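Local coordinates for protein thermophilic dibenzothiophene desulfurization enzyme C (Paenibacillus sp. A11-2, PDB 5XDC) that probably catalyses the stepwise oxidation of dibenzothiophene to its sulfoxide and then its sulfone, using reduced FMN and molecular oxygen, at residues 21-24 against 25-28; 40-43 against 44-48; 249-252 against 253-257; 319-322 against 323-326. All blocks are in the same frame, centred on the assembly; numbering follows the deposited sequence. Where two conformers were deposited one is given.

Interaction 1: residues 21-24 against 25-28; sequences ATEL and AKTF
Ala21 to Phe28 form one unbroken piece of helix 16-38. Ala25, Lys26, Thr27 and Phe28 each bond through the backbone N to the carbonyl four residues earlier. Ala25 N is 2.9 Å from Ala21 O, and Thr27 N is 3.1 Å from Glu23 O. Phe28 N is 3.0 Å from Leu24 O. That oxygen has a second donor, because Thr27 OG1 also bonds to Leu24 O at 2.7 Å. The hydroxyl can fold back this far because chi1 of Thr27 is 70°, which puts OG1 between the backbone N and the carbonyl carbon. Such a bond from a threonine to a carbonyl of the preceding turn is common in helices. The helix belongs to the N-terminal helical domain of the acyl-CoA dehydrogenase fold. Ala21 and Ala25 present small methyl groups to helix 70-83, and Thr22 OG1 bonds back to Leu18 O. Leu24 and Phe28 run alongside each other, and both pack on helix 43-52; Leu24 touches Ala48 and Ser52 there, and Leu54 in the loop after that helix. Phe28 CZ is 4.1 Å from Leu24 CD2. Leu24 O sits over one face of the Phe28 ring, off-centre and nearer the ring margin, with Phe28 CG 3.3 Å from Leu24 O. An alanine in place of Phe28 would remove the ring, and Leu24 would probably lose its neighbour on this helix while a gap opened beside Glu45 and Ile49.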
loop_
_atom_site.group_PDB
_atom_site.type_symbol
_atom_site.label_atom_id
_atom_site.label_comp_id
_atom_site.label_asym_id
_atom_site.label_seq_id
_atom_site.Cartn_x
_atom_site.Cartn_y
_atom_site.Cartn_z
ATOM N N ALA B 21 -13.734 -24.856 -22.472
ATOM C CA ALA B 21 -13.980 -23.632 -21.711
ATOM C C ALA B 21 -13.312 -22.430 -22.370
ATOM O O ALA B 21 -13.896 -21.338 -22.438
ATOM C CB ALA B 21 -13.486 -23.805 -20.272
ATOM N N THR B 22 -12.087 -22.615 -22.868
ATOM C CA THR B 22 -11.382 -21.536 -23.547
ATOM C C THR B 22 -12.152 -21.065 -24.770
ATOM O O THR B 22 -12.270 -19.856 -25.012
ATOM C CB THR B 22 -9.969 -21.993 -23.928
ATOM O OG1 THR B 22 -9.191 -22.168 -22.742
ATOM C CG2 THR B 22 -9.266 -20.977 -24.818
ATOM N N GLU B 23 -12.685 -22.005 -25.556
ATOM C CA GLU B 23 -13.461 -21.624 -26.731
ATOM C C GLU B 23 -14.751 -20.924 -26.330
ATOM O O GLU B 23 -15.135 -19.927 -26.950
ATOM C CB GLU B 23 -13.761 -22.853 -27.594
ATOM C CG GLU B 23 -14.517 -22.531 -28.881
ATOM C CD GLU B 23 -13.887 -21.404 -29.681
ATOM O OE1 GLU B 23 -14.556 -20.364 -29.892
ATOM O OE2 GLU B 23 -12.719 -21.555 -30.091
ATOM N N LEU B 24 -15.435 -21.420 -25.293
ATOM C CA LEU B 24 -16.619 -20.720 -24.793
ATOM C C LEU B 24 -16.272 -19.277 -24.416
ATOM O O LEU B 24 -16.959 -18.331 -24.822
ATOM C CB LEU B 24 -17.208 -21.458 -23.592
ATOM C CG LEU B 24 -18.033 -22.714 -23.878
ATOM C CD1 LEU B 24 -18.265 -23.455 -22.587
ATOM C CD2 LEU B 24 -19.351 -22.363 -24.525
ATOM N N ALA B 25 -15.193 -19.097 -23.649
ATOM C CA ALA B 25 -14.783 -17.765 -23.208
ATOM C C ALA B 25 -14.476 -16.849 -24.390
ATOM O O ALA B 25 -14.824 -15.661 -24.381
ATOM C CB ALA B 25 -13.566 -17.895 -22.296
ATOM N N LYS B 26 -13.809 -17.386 -25.411
ATOM C CA LYS B 26 -13.575 -16.648 -26.647
ATOM C C LYS B 26 -14.873 -16.084 -27.217
ATOM O O LYS B 26 -14.952 -14.901 -27.563
ATOM C CB LYS B 26 -12.897 -17.584 -27.650
ATOM C CG LYS B 26 -12.161 -16.915 -28.792
ATOM C CD LYS B 26 -11.150 -17.868 -29.465
ATOM C CE LYS B 26 -10.207 -18.517 -28.429
ATOM N NZ LYS B 26 -8.899 -19.004 -28.961
ATOM N N THR B 27 -15.906 -16.920 -27.331
ATOM C CA THR B 27 -17.165 -16.434 -27.884
ATOM C C THR B 27 -17.804 -15.398 -26.966
ATOM O O THR B 27 -18.381 -14.413 -27.441
ATOM C CB THR B 27 -18.128 -17.598 -28.144
ATOM O OG1 THR B 27 -18.603 -18.153 -26.912
ATOM C CG2 THR B 27 -17.447 -18.698 -28.951
ATOM N N PHE B 28 -17.680 -15.579 -25.649
ATOM C CA PHE B 28 -18.322 -14.650 -24.727
ATOM C C PHE B 28 -17.688 -13.260 -24.802
ATOM O O PHE B 28 -18.391 -12.251 -24.646
ATOM C CB PHE B 28 -18.246 -15.184 -23.286
ATOM C CG PHE B 28 -18.989 -16.491 -23.048
ATOM C CD1 PHE B 28 -19.996 -16.931 -23.910
ATOM C CD2 PHE B 28 -18.689 -17.268 -21.940
ATOM C CE1 PHE B 28 -20.659 -18.120 -23.672
ATOM C CE2 PHE B 28 -19.354 -18.464 -21.699
ATOM C CZ PHE B 28 -20.342 -18.889 -22.567
#

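Interaction 2: residues 40-43 against 44-48; sequences GTPK and AERDA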
loop_
_atom_site.group_PDB
_atom_site.type_symbol
_atom_site.label_atom_id
_atom_site.label_comp_id
_atom_site.label_asym_id
_atom_site.label_seq_id
_atom_site.Cartn_x
_atom_site.Cartn_y
_atom_site.Cartn_z
ATOM N N GLY B 40 -30.120 -8.558 -17.174
ATOM C CA GLY B 40 -31.020 -9.628 -17.571
ATOM C C GLY B 40 -30.313 -10.966 -17.739
ATOM O O GLY B 40 -29.178 -11.177 -17.294
ATOM N N THR B 41 -31.011 -11.884 -18.412
ATOM C CA THR B 41 -30.607 -13.281 -18.422
ATOM C C THR B 41 -29.857 -13.599 -19.707
ATOM O O THR B 41 -30.420 -13.425 -20.801
ATOM C CB THR B 41 -31.838 -14.171 -18.284
ATOM O OG1 THR B 41 -32.556 -13.800 -17.096
ATOM C CG2 THR B 41 -31.445 -15.646 -18.207
ATOM N N PRO B 42 -28.619 -14.059 -19.638
ATOM C CA PRO B 42 -27.858 -14.405 -20.851
ATOM C C PRO B 42 -28.196 -15.810 -21.330
ATOM O O PRO B 42 -27.408 -16.750 -21.252
ATOM C CB PRO B 42 -26.410 -14.277 -20.371
ATOM C CG PRO B 42 -26.480 -14.728 -18.964
ATOM C CD PRO B 42 -27.804 -14.247 -18.421
ATOM N N LYS B 43 -29.423 -15.951 -21.821
ATOM C CA LYS B 43 -29.971 -17.270 -22.121
ATOM C C LYS B 43 -29.145 -17.984 -23.187
ATOM O O LYS B 43 -28.833 -19.172 -23.057
ATOM C CB LYS B 43 -31.429 -17.111 -22.559
ATOM C CG LYS B 43 -32.072 -18.357 -23.142
ATOM C CD LYS B 43 -32.068 -19.486 -22.163
ATOM C CE LYS B 43 -32.921 -20.650 -22.679
ATOM N NZ LYS B 43 -32.693 -21.898 -21.901
ATOM N N ALA B 44 -28.781 -17.277 -24.259
ATOM C CA ALA B 44 -28.036 -17.924 -25.336
ATOM C C ALA B 44 -26.726 -18.493 -24.824
ATOM O O ALA B 44 -26.335 -19.613 -25.181
ATOM C CB ALA B 44 -27.765 -16.935 -26.463
ATOM N N GLU B 45 -26.044 -17.733 -23.970
ATOM C CA GLU B 45 -24.750 -18.150 -23.458
ATOM C C GLU B 45 -24.904 -19.288 -22.457
ATOM O O GLU B 45 -24.082 -20.211 -22.426
ATOM C CB GLU B 45 -24.047 -16.942 -22.831
ATOM C CG GLU B 45 -23.583 -15.901 -23.839
ATOM C CD GLU B 45 -24.714 -15.088 -24.453
ATOM O OE1 GLU B 45 -25.746 -14.862 -23.774
ATOM O OE2 GLU B 45 -24.551 -14.658 -25.624
ATOM N N ARG B 46 -25.950 -19.236 -21.628
ATOM C CA ARG B 46 -26.246 -20.355 -20.746
ATOM C C ARG B 46 -26.505 -21.624 -21.558
ATOM O O ARG B 46 -26.053 -22.708 -21.184
ATOM C CB ARG B 46 -27.437 -20.018 -19.845
ATOM C CG ARG B 46 -27.130 -18.942 -18.782
ATOM C CD ARG B 46 -28.380 -18.529 -18.029
ATOM N NE ARG B 46 -29.002 -19.672 -17.366
ATOM C CZ ARG B 46 -28.670 -20.123 -16.156
ATOM N NH1 ARG B 46 -27.729 -19.507 -15.444
ATOM N NH2 ARG B 46 -29.264 -21.187 -15.649
ATOM N N ASP B 47 -27.201 -21.503 -22.690
ATOM C CA ASP B 47 -27.441 -22.685 -23.521
ATOM C C ASP B 47 -26.153 -23.179 -24.179
ATOM O O ASP B 47 -25.955 -24.389 -24.336
ATOM C CB ASP B 47 -28.508 -22.390 -24.579
ATOM C CG ASP B 47 -29.921 -22.316 -24.000
ATOM O OD1 ASP B 47 -30.147 -22.749 -22.850
ATOM O OD2 ASP B 47 -30.832 -21.831 -24.723
ATOM N N ALA B 48 -25.251 -22.273 -24.562
ATOM C CA ALA B 48 -23.954 -22.718 -25.063
ATOM C C ALA B 48 -23.204 -23.515 -24.003
ATOM O O ALA B 48 -22.547 -24.515 -24.314
ATOM C CB ALA B 48 -23.118 -21.526 -25.526
#
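Lys43 reaches Asp47 with its CG anti to the backbone N (chi1 170°) and a bend at chi2 (59°), which turns the chain along the helix toward the next turn. The rest of the lysine is extended. Its chain crosses Asp47 at a slant, with Lys43 CE 3.2 Å from Asp47 OD2. The salt bridge runs from Lys43 NZ to Asp47 OD1, 2.8 Å, on the syn lone pair of that oxygen. Asp47 OD1 also pairs with Arg50. Lys43 NZ and Arg46 NE share Asp164, one on each oxygen, and Arg46 also has a cation-pi contact with Phe123. An alanine in place of Asp47 would remove the carboxylate; Lys43 would probably be left with Asp164 alone of these two anions, and Arg50 would lose its partner here, with the like charge of Lys43 close by. Arg46 CG passes 3.3 Å from Pro42 O, and Arg46 CD lies 4.2 Å from Thr41 CG2. The Pro42 ring rests on Leu87 and Leu90 of helix 85-104, and Glu45 OE1 comes 3.5 Å from Pro42 CB. The backbone bonds from Arg46 N to Pro42 O, 2.9 Å, and from Asp47 N to Lys43 O, 2.9 Å, open helix 43-52. Pro42 is the N-cap residue of this helix. It is also the centre of an inverse gamma turn, closed by a weak bond from Lys43 N to Thr41 O.

Interaction 3: residues 249-252 against 253-257; sequences PITQ and LIFTH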
loop_
_atom_site.group_PDB
_atom_site.type_symbol
_atom_site.label_atom_id
_atom_site.label_comp_id
_atom_site.label_asym_id
_atom_site.label_seq_id
_atom_site.Cartn_x
_atom_site.Cartn_y
_atom_site.Cartn_z
ATOM N N PRO B 249 -15.313 -24.046 2.103
ATOM C CA PRO B 249 -14.027 -23.811 1.424
ATOM C C PRO B 249 -14.109 -24.020 -0.073
ATOM O O PRO B 249 -13.518 -23.238 -0.825
ATOM C CB PRO B 249 -13.066 -24.803 2.102
ATOM C CG PRO B 249 -13.947 -25.750 2.875
ATOM C CD PRO B 249 -15.178 -24.994 3.225
ATOM N N ILE B 250 -14.849 -25.037 -0.542
ATOM C CA ILE B 250 -15.012 -25.236 -1.980
ATOM C C ILE B 250 -15.578 -23.980 -2.623
ATOM O O ILE B 250 -15.102 -23.518 -3.667
ATOM C CB ILE B 250 -15.922 -26.445 -2.257
ATOM C CG1 ILE B 250 -15.167 -27.735 -1.931
ATOM C CG2 ILE B 250 -16.396 -26.452 -3.704
ATOM C CD1 ILE B 250 -16.060 -28.970 -1.926
ATOM N N THR B 251 -16.628 -23.441 -2.018
ATOM C CA THR B 251 -17.343 -22.316 -2.607
ATOM C C THR B 251 -16.522 -21.039 -2.509
ATOM O O THR B 251 -16.499 -20.238 -3.446
ATOM C CB THR B 251 -18.696 -22.170 -1.914
ATOM O OG1 THR B 251 -19.492 -23.337 -2.172
ATOM C CG2 THR B 251 -19.464 -20.935 -2.421
ATOM N N GLN B 252 -15.845 -20.838 -1.386
ATOM C CA GLN B 252 -14.997 -19.660 -1.238
ATOM C C GLN B 252 -13.820 -19.706 -2.204
ATOM O O GLN B 252 -13.358 -18.656 -2.663
ATOM C CB GLN B 252 -14.551 -19.549 0.221
ATOM C CG GLN B 252 -15.677 -19.190 1.152
ATOM C CD GLN B 252 -16.006 -17.701 1.102
ATOM O OE1 GLN B 252 -15.110 -16.874 0.984
ATOM N NE2 GLN B 252 -17.287 -17.361 1.181
ATOM N N LEU B 253 -13.357 -20.902 -2.579
ATOM C CA LEU B 253 -12.322 -20.991 -3.606
ATOM C C LEU B 253 -12.880 -20.799 -5.014
ATOM O O LEU B 253 -12.155 -20.325 -5.901
ATOM C CB LEU B 253 -11.566 -22.321 -3.499
ATOM C CG LEU B 253 -10.244 -22.379 -4.260
ATOM C CD1 LEU B 253 -9.240 -21.405 -3.716
ATOM C CD2 LEU B 253 -9.656 -23.786 -4.193
ATOM N N ILE B 254 -14.164 -21.121 -5.244
ATOM C CA ILE B 254 -14.818 -20.714 -6.487
ATOM C C ILE B 254 -14.763 -19.195 -6.628
ATOM O O ILE B 254 -14.376 -18.669 -7.674
ATOM C CB ILE B 254 -16.270 -21.229 -6.538
ATOM C CG1 ILE B 254 -16.285 -22.746 -6.725
ATOM C CG2 ILE B 254 -17.043 -20.570 -7.660
ATOM C CD1 ILE B 254 -17.665 -23.382 -6.495
ATOM N N PHE B 255 -15.153 -18.475 -5.571
ATOM C CA PHE B 255 -15.113 -17.018 -5.618
ATOM C C PHE B 255 -13.700 -16.528 -5.905
ATOM O O PHE B 255 -13.496 -15.593 -6.697
ATOM C CB PHE B 255 -15.609 -16.434 -4.297
ATOM C CG PHE B 255 -17.028 -16.822 -3.923
ATOM C CD1 PHE B 255 -17.920 -17.255 -4.877
ATOM C CD2 PHE B 255 -17.457 -16.713 -2.601
ATOM C CE1 PHE B 255 -19.229 -17.594 -4.528
ATOM C CE2 PHE B 255 -18.761 -17.052 -2.246
ATOM C CZ PHE B 255 -19.645 -17.492 -3.218
ATOM N N THR B 256 -12.709 -17.144 -5.255
ATOM C CA THR B 256 -11.314 -16.771 -5.463
ATOM C C THR B 256 -10.941 -16.837 -6.935
ATOM O O THR B 256 -10.274 -15.942 -7.463
ATOM C CB THR B 256 -10.411 -17.691 -4.641
ATOM O OG1 THR B 256 -10.703 -17.544 -3.255
ATOM C CG2 THR B 256 -8.938 -17.359 -4.849
ATOM N N HIS B 257 -11.373 -17.893 -7.626
ATOM C CA HIS B 257 -11.069 -18.026 -9.042
ATOM C C HIS B 257 -11.863 -17.053 -9.919
ATOM O O HIS B 257 -11.396 -16.694 -11.007
ATOM C CB HIS B 257 -11.301 -19.477 -9.451
ATOM C CG HIS B 257 -10.191 -20.385 -9.021
ATOM N ND1 HIS B 257 -10.106 -20.912 -7.751
ATOM C CD2 HIS B 257 -9.082 -20.806 -9.677
ATOM C CE1 HIS B 257 -9.003 -21.636 -7.650
ATOM N NE2 HIS B 257 -8.363 -21.586 -8.802
#
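The buried part 249-257 of helix 247-276 lies near the centre of the chain, close to the flavin and indole sites. Within it, the Thr251 methyl stands next to the Phe255 ring. Thr251 CG2 touches the ring at Phe255 CZ, 3.5 Å away. Thr251 O sits over one face of the same ring, away from its middle. Gln252 comes to the ring edge, with Gln252 NE2 3.7 Å from Phe255 CE2, and its amide plane stands 82° from the ring. The bend at chi2 (-79°) of Gln252 turns the amide toward this edge. Beyond the contact, Phe255 meets Tyr93, an FMN-binding residue, as well as His385 and His388 of the indole pocket. Thr256, one turn after Gln252, reaches Gln252 O from opposite faces of its plane, through OG1 at 2.9 Å and N at 3.1 Å. Leu253 O is held in the same two-sided way by His257. The ring atom His257 ND1 lies 2.8 Å from Leu253 O in a nearly straight bond (170°), with the oxygen in the ring plane, and His257 N lies 3.1 Å from Leu253 O. Ile250 and Ile254 meet through Ile250 CG2 and Ile254 CD1, 4.3 Å apart. The polar ends are satisfied despite burial. Gln252 OE1 accepts from Lys345, and Gln252 NE2 bonds to Asp389. Gripped at both ends, the amide is probably held in one rotation. The bond to Leu253 O requires a proton on His257 ND1 and probably helps to set the orientation of the ring, which also stacks on Tyr74.

Interaction 4: residues 319-322 against 323-326; sequences RVQE and LWER. With SO4 (sulfate ion), chain K.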
loop_
_atom_site.group_PDB
_atom_site.type_symbol
_atom_site.label_atom_id
_atom_site.label_comp_id
_atom_site.label_asym_id
_atom_site.label_seq_id
_atom_site.Cartn_x
_atom_site.Cartn_y
_atom_site.Cartn_z
ATOM N N ARG B 319 -5.747 -29.690 -3.110
ATOM C CA ARG B 319 -6.147 -30.148 -1.790
ATOM C C ARG B 319 -7.662 -30.309 -1.691
ATOM O O ARG B 319 -8.150 -31.245 -1.050
ATOM C CB ARG B 319 -5.632 -29.175 -0.733
ATOM C CG ARG B 319 -5.928 -29.588 0.680
ATOM C CD ARG B 319 -5.399 -30.996 1.002
ATOM N NE ARG B 319 -5.537 -31.276 2.423
ATOM C CZ ARG B 319 -5.199 -32.422 3.003
ATOM N NH1 ARG B 319 -4.698 -33.408 2.284
ATOM N NH2 ARG B 319 -5.358 -32.576 4.308
ATOM N N VAL B 320 -8.426 -29.408 -2.309
ATOM C CA VAL B 320 -9.874 -29.604 -2.384
ATOM C C VAL B 320 -10.183 -30.984 -2.961
ATOM O O VAL B 320 -11.026 -31.727 -2.441
ATOM C CB VAL B 320 -10.529 -28.498 -3.229
ATOM C CG1 VAL B 320 -11.979 -28.873 -3.559
ATOM C CG2 VAL B 320 -10.455 -27.153 -2.509
ATOM N N GLN B 321 -9.531 -31.320 -4.075
ATOM C CA GLN B 321 -9.796 -32.599 -4.731
ATOM C C GLN B 321 -9.438 -33.760 -3.814
ATOM O O GLN B 321 -10.190 -34.741 -3.720
ATOM C CB GLN B 321 -9.027 -32.690 -6.045
ATOM C CG GLN B 321 -9.262 -33.989 -6.815
ATOM C CD GLN B 321 -10.703 -34.133 -7.271
ATOM O OE1 GLN B 321 -11.394 -33.141 -7.509
ATOM N NE2 GLN B 321 -11.165 -35.370 -7.399
ATOM N N GLU B 322 -8.302 -33.665 -3.117
ATOM C CA GLU B 322 -7.897 -34.756 -2.228
ATOM C C GLU B 322 -8.960 -35.017 -1.166
ATOM O O GLU B 322 -9.351 -36.167 -0.927
ATOM C CB GLU B 322 -6.542 -34.440 -1.581
ATOM C CG GLU B 322 -6.070 -35.502 -0.580
ATOM C CD GLU B 322 -5.505 -36.746 -1.246
ATOM O OE1 GLU B 322 -5.610 -36.860 -2.487
ATOM O OE2 GLU B 322 -4.956 -37.610 -0.523
ATOM N N LEU B 323 -9.454 -33.961 -0.518
ATOM C CA LEU B 323 -10.427 -34.162 0.547
ATOM C C LEU B 323 -11.808 -34.511 0.004
ATOM O O LEU B 323 -12.576 -35.197 0.684
ATOM C CB LEU B 323 -10.498 -32.923 1.436
ATOM C CG LEU B 323 -9.207 -32.585 2.201
ATOM C CD1 LEU B 323 -9.435 -31.415 3.094
ATOM C CD2 LEU B 323 -8.692 -33.777 3.016
ATOM N N TRP B 324 -12.129 -34.050 -1.205
ATOM C CA TRP B 324 -13.377 -34.418 -1.875
ATOM C C TRP B 324 -13.476 -35.915 -2.104
ATOM O O TRP B 324 -14.583 -36.468 -2.110
ATOM C CB TRP B 324 -13.439 -33.692 -3.206
ATOM C CG TRP B 324 -14.600 -33.927 -4.142
ATOM C CD1 TRP B 324 -14.583 -34.658 -5.295
ATOM C CD2 TRP B 324 -15.909 -33.357 -4.052
ATOM N NE1 TRP B 324 -15.800 -34.585 -5.921
ATOM C CE2 TRP B 324 -16.632 -33.792 -5.176
ATOM C CE3 TRP B 324 -16.537 -32.511 -3.131
ATOM C CZ2 TRP B 324 -17.952 -33.411 -5.407
ATOM C CZ3 TRP B 324 -17.848 -32.140 -3.359
ATOM C CH2 TRP B 324 -18.539 -32.589 -4.485
ATOM N N GLU B 325 -12.343 -36.573 -2.334
ATOM C CA GLU B 325 -12.314 -38.007 -2.587
ATOM C C GLU B 325 -12.310 -38.839 -1.311
ATOM O O GLU B 325 -12.481 -40.060 -1.396
ATOM C CB GLU B 325 -11.084 -38.356 -3.432
ATOM C CG GLU B 325 -11.119 -37.808 -4.846
ATOM C CD GLU B 325 -9.809 -38.027 -5.577
ATOM O OE1 GLU B 325 -8.884 -38.608 -4.971
ATOM O OE2 GLU B 325 -9.700 -37.619 -6.747
ATOM N N ARG B 326 -12.147 -38.225 -0.141
ATOM C CA ARG B 326 -12.094 -38.974 1.108
ATOM C C ARG B 326 -13.493 -39.372 1.553
ATOM O O ARG B 326 -14.468 -38.657 1.318
ATOM C CB ARG B 326 -11.445 -38.150 2.218
ATOM C CG ARG B 326 -10.033 -37.704 1.934
ATOM C CD ARG B 326 -9.034 -38.812 2.147
ATOM N NE ARG B 326 -7.694 -38.414 1.733
ATOM C CZ ARG B 326 -6.821 -37.781 2.511
ATOM N NH1 ARG B 326 -7.132 -37.470 3.758
ATOM N NH2 ARG B 326 -5.625 -37.465 2.038
HETATM S S SO4 K . -3.921 -36.048 5.184
HETATM O O1 SO4 K . -2.524 -36.278 5.549
HETATM O O2 SO4 K . -4.007 -35.808 3.744
HETATM O O3 SO4 K . -4.717 -37.232 5.519
HETATM O O4 SO4 K . -4.411 -34.918 5.971
HETATM O O HOH W 1 -6.429 -36.215 -5.212
#
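A sulfate ion, probably from the crystallisation liquor, sits in an anion site toward the C-terminal end of helix 293-324. Sulfate O2 accepts from both Arg319 NH1 and Arg326 NH2, each at 2.9 Å. Arg319 NH2 holds sulfate O4, and Arg326 NH1 holds sulfate O3, each at 3.0 Å. Gln333 adds a further bond. Both guanidinium groups meet the ion edge-on. Arg319 has CG anti to the backbone N (chi1 -177°) and a bend at chi2 (55°), which carries its guanidinium along the helix to the sulfate. Leu323 CD2 covers one face of this group, 3.7 Å from Arg319 CZ. Arg326 is also fixed by a salt bridge from Arg326 NH2 to Glu322 OE2, 2.7 Å, on the anti side of the carboxylate, whose plane stands 83° from the guanidinium. Away from the sulfate, Gln321 NE2 bonds to Glu325 OE2 at 2.8 Å, nearly straight and again on the anti side. A water donates to Glu322 OE1 and, weakly, to Glu325 OE1. Gln321 OE1 is taken by Trp70 N. Val320 packs on Tyr74 of helix 70-83 and Leu337 of helix 331-363, and the Trp324 ring meets Trp70 edge-to-face and touches helix 85-104.

Overall arrangement
From the N terminus the four contacts follow in series. None nests in or crosses another. Each is local, three within a helix and interaction 2 at the point where a loop passes into helix 43-52. Interactions 1 and 2 lie on successive helices, 16-38 and 43-52, of the N-terminal domain. They touch where Phe28 CE1 meets Glu45 CG at 3.7 Å and Leu24 packs against Ala48. Interactions 3 and 4 lie on the successive helices 247-276 and 293-324. They meet through Ile250 and Leu253 against Val320, and Ile250 against Trp324. The two pairs do not touch each other. Helix 70-83 links them, since side chains of interactions 1, 3 and 4 all rest on it.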